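Glycosyl hydrolases family 2, sugar binding domain protein (Bacteroides uniformis str. 3978 T3 ii, PDB 6D1P) is a gut bacterial beta-glucuronidase of glycosyl hydrolase family 2, which probably hydrolyses O-glycosidic bonds to release glucuronic acid from its substrates. Local coordinates at residues A[39-44]-A[87-92]. Sequence-based numbering, arbitrary orientation.
Sequences RQDMGS and QGPGWY. With NA (sodium ion), chain L.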
ATOM      1  N   ARG A  39      -1.130   0.507  -8.486  1.00 21.82           N
ATOM      2  CA  ARG A  39      -0.799   1.501  -7.463  1.00 25.47           C
ATOM      3  C   ARG A  39       0.640   1.342  -6.946  1.00 22.81           C
ATOM      4  O   ARG A  39       0.907   1.083  -5.771  1.00 23.06           O
ATOM      5  CB  ARG A  39      -1.809   1.439  -6.325  1.00 26.99           C
ATOM      6  CG  ARG A  39      -1.695   2.648  -5.431  1.00 26.58           C
ATOM      7  CD  ARG A  39      -2.830   2.732  -4.477  1.00 28.65           C
ATOM      8  NE  ARG A  39      -2.583   1.955  -3.263  1.00 27.68           N
ATOM      9  CZ  ARG A  39      -3.364   2.041  -2.187  1.00 36.77           C
ATOM     10  NH1 ARG A  39      -4.421   2.883  -2.189  1.00 25.82           N
ATOM     11  NH2 ARG A  39      -3.088   1.317  -1.108  1.00 31.70           N
ATOM     12  N   GLN A  40       1.581   1.551  -7.858  1.00 20.29           N
ATOM     13  CA  GLN A  40       3.004   1.505  -7.551  1.00 23.23           C
ATOM     14  C   GLN A  40       3.754   2.009  -8.769  1.00 21.90           C
ATOM     15  O   GLN A  40       3.187   2.161  -9.853  1.00 22.27           O
ATOM     16  CB  GLN A  40       3.478   0.105  -7.176  1.00 21.60           C
ATOM     17  CG  GLN A  40       3.347  -0.924  -8.295  1.00 25.60           C
ATOM     18  CD  GLN A  40       3.939  -2.265  -7.887  1.00 24.03           C
ATOM     19  OE1 GLN A  40       3.279  -3.078  -7.240  1.00 28.67           O
ATOM     20  NE2 GLN A  40       5.191  -2.482  -8.229  1.00 23.16           N
ATOM     21  N   ASP A  41       5.024   2.314  -8.561  1.00 19.41           N
ATOM     22  CA  ASP A  41       5.874   2.694  -9.666  1.00 20.38           C
ATOM     23  C   ASP A  41       6.267   1.436 -10.416  1.00 23.11           C
ATOM     24  O   ASP A  41       6.283   0.339  -9.853  1.00 22.16           O
ATOM     25  CB  ASP A  41       7.122   3.419  -9.164  1.00 18.99           C
ATOM     26  CG  ASP A  41       7.638   4.481 -10.144  1.00 24.44           C
ATOM     27  OD1 ASP A  41       6.967   4.791 -11.156  1.00 27.07           O
ATOM     28  OD2 ASP A  41       8.740   5.012  -9.898  1.00 30.02           O
ATOM     29  N   MET A  42       6.585   1.593 -11.690  1.00 21.84           N
ATOM     30  CA  MET A  42       7.134   0.482 -12.440  1.00 23.12           C
ATOM     31  C   MET A  42       8.614   0.735 -12.690  1.00 25.81           C
ATOM     32  O   MET A  42       9.122   1.833 -12.456  1.00 25.39           O
ATOM     33  CB  MET A  42       6.345   0.280 -13.731  1.00 20.43           C
ATOM     34  CG  MET A  42       4.900  -0.065 -13.428  1.00 23.66           C
ATOM     35  SD  MET A  42       4.758  -1.701 -12.653  1.00 28.94           S
ATOM     36  CE  MET A  42       5.069  -2.751 -14.089  1.00 21.14           C
ATOM     37  N   GLY A  43       9.311  -0.305 -13.155  1.00 26.53           N
ATOM     38  CA  GLY A  43      10.757  -0.244 -13.224  1.00 24.48           C
ATOM     39  C   GLY A  43      11.309   0.621 -14.333  1.00 25.45           C
ATOM     40  O   GLY A  43      12.488   0.984 -14.288  1.00 26.83           O
ATOM     41  N   SER A  44      10.492   0.938 -15.333  1.00 28.04           N
ATOM     42  CA  SER A  44      10.851   1.809 -16.450  1.00 29.29           C
ATOM     43  C   SER A  44       9.624   1.893 -17.334  1.00 29.63           C
ATOM     44  O   SER A  44       8.698   1.088 -17.197  1.00 25.33           O
ATOM     45  CB  SER A  44      12.035   1.278 -17.257  1.00 30.57           C
ATOM     46  OG  SER A  44      11.690   0.054 -17.880  1.00 31.56           O
ATOM     47  N   GLN A  87       0.025   7.619  -0.430  1.00 18.96           N
ATOM     48  CA  GLN A  87       0.671   8.821  -0.970  1.00 21.24           C
ATOM     49  C   GLN A  87       1.925   8.382  -1.714  1.00 22.40           C
ATOM     50  O   GLN A  87       2.974   8.140  -1.102  1.00 21.60           O
ATOM     51  CB  GLN A  87       1.001   9.838   0.128  1.00 17.55           C
ATOM     52  CG  GLN A  87      -0.204  10.435   0.775  1.00 21.31           C
ATOM     53  CD  GLN A  87       0.148  11.444   1.855  1.00 22.30           C
ATOM     54  OE1 GLN A  87       0.651  11.089   2.931  1.00 23.29           O
ATOM     55  NE2 GLN A  87      -0.097  12.696   1.570  1.00 15.10           N
ATOM     56  N   GLY A  88       1.816   8.294  -3.034  1.00 23.40           N
ATOM     57  CA  GLY A  88       2.864   7.716  -3.834  1.00 23.22           C
ATOM     58  C   GLY A  88       2.504   7.623  -5.302  1.00 24.20           C
ATOM     59  O   GLY A  88       1.535   8.217  -5.774  1.00 22.91           O
ATOM     60  N   PRO A  89       3.305   6.881  -6.057  1.00 25.68           N
ATOM     61  CA  PRO A  89       3.095   6.793  -7.505  1.00 22.80           C
ATOM     62  C   PRO A  89       2.156   5.656  -7.906  1.00 23.55           C
ATOM     63  O   PRO A  89       1.917   4.700  -7.165  1.00 21.15           O
ATOM     64  CB  PRO A  89       4.520   6.545  -8.023  1.00 22.75           C
ATOM     65  CG  PRO A  89       5.130   5.671  -6.915  1.00 23.27           C
ATOM     66  CD  PRO A  89       4.580   6.266  -5.629  1.00 21.57           C
ATOM     67  N   GLY A  90       1.614   5.792  -9.114  1.00 22.75           N
ATOM     68  CA  GLY A  90       0.787   4.770  -9.728  1.00 23.51           C
ATOM     69  C   GLY A  90       0.728   5.047 -11.210  1.00 25.15           C
ATOM     70  O   GLY A  90       1.048   6.152 -11.657  1.00 25.71           O
ATOM     71  N   TRP A  91       0.320   4.034 -11.977  1.00 22.54           N
ATOM     72  CA  TRP A  91       0.397   4.097 -13.433  1.00 24.13           C
ATOM     73  C   TRP A  91      -0.926   3.730 -14.086  1.00 22.47           C
ATOM     74  O   TRP A  91      -1.610   2.806 -13.645  1.00 26.43           O
ATOM     75  CB  TRP A  91       1.472   3.141 -13.971  1.00 20.16           C
ATOM     76  CG  TRP A  91       2.911   3.615 -13.905  1.00 21.25           C
ATOM     77  CD1 TRP A  91       3.806   3.405 -12.887  1.00 21.67           C
ATOM     78  CD2 TRP A  91       3.626   4.323 -14.923  1.00 23.17           C
ATOM     79  NE1 TRP A  91       5.029   3.947 -13.209  1.00 24.41           N
ATOM     80  CE2 TRP A  91       4.941   4.522 -14.451  1.00 24.75           C
ATOM     81  CE3 TRP A  91       3.280   4.816 -16.187  1.00 29.46           C
ATOM     82  CZ2 TRP A  91       5.902   5.196 -15.195  1.00 23.75           C
ATOM     83  CZ3 TRP A  91       4.241   5.483 -16.924  1.00 25.89           C
ATOM     84  CH2 TRP A  91       5.535   5.662 -16.428  1.00 25.27           C
ATOM     85  N   TYR A  92      -1.252   4.409 -15.180  1.00 25.47           N
ATOM     86  CA  TYR A  92      -2.370   4.036 -16.038  1.00 26.98           C
ATOM     87  C   TYR A  92      -1.866   3.720 -17.443  1.00 29.27           C
ATOM     88  O   TYR A  92      -0.869   4.290 -17.893  1.00 28.87           O
ATOM     89  CB  TYR A  92      -3.404   5.152 -16.140  1.00 21.18           C
ATOM     90  CG  TYR A  92      -4.022   5.593 -14.846  1.00 22.90           C
ATOM     91  CD1 TYR A  92      -3.400   6.535 -14.031  1.00 22.78           C
ATOM     92  CD2 TYR A  92      -5.269   5.126 -14.471  1.00 26.88           C
ATOM     93  CE1 TYR A  92      -3.999   6.975 -12.857  1.00 22.44           C
ATOM     94  CE2 TYR A  92      -5.870   5.553 -13.313  1.00 26.62           C
ATOM     95  CZ  TYR A  92      -5.230   6.475 -12.501  1.00 24.99           C
ATOM     96  OH  TYR A  92      -5.846   6.885 -11.339  1.00 25.04           O
TER
HETATM   97 NA    NA L 901      14.053  -0.937 -18.677  1.00 38.43          NA
HETATM   98  O   HOH W   1      14.853   0.760 -20.246  1.00 31.50           O
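Trp91 turns the pyrrole edge of its indole, CD1 and NE1, to the loop at Gln40 to Met42. Trp91 NE1 donates to Asp41 OD1 at 2.9 Å, with an N-H...O angle of 149°. The carboxylate and ring planes are nearly coplanar, 15° apart, and the anti side of OD1 is used. OD1 still sits tilted from the ring plane, and the bond is bent. The same OD1 makes a salt bridge with Arg167 on strand 162-169, the neighbour of strand 89-96 in the sheet. Gln40 O lies in the ring plane at the edge, 3.3 Å from Trp91 CD1. Gln40 O also receives a CA-H...O contact from Gly90 CA at 3.5 Å. Met42 CG is anti to its carbonyl carbon (chi1 -62°) and packs 3.7 Å from Trp91 CD1. Beyond CG the chain bends away, and the side chain also touches Val48 of helix 45-49. Pro89 CG packs 3.8 Å from Asp41 CB. The contact joins the loop after strand 35-38 to strand 89-96 in the sugar-binding domain's beta-sheet. At the far end, Ser44 caps helix 45-49, and its OG binds a sodium ion at 2.7 Å. Asp434 O of the second subunit binds the same ion, so this loop reaches the dimer interface. With an indole N-H and a guanidinium both on OD1, Asp41 is probably favoured as the anion, and one carboxylate oxygen links the loop to two adjacent strands.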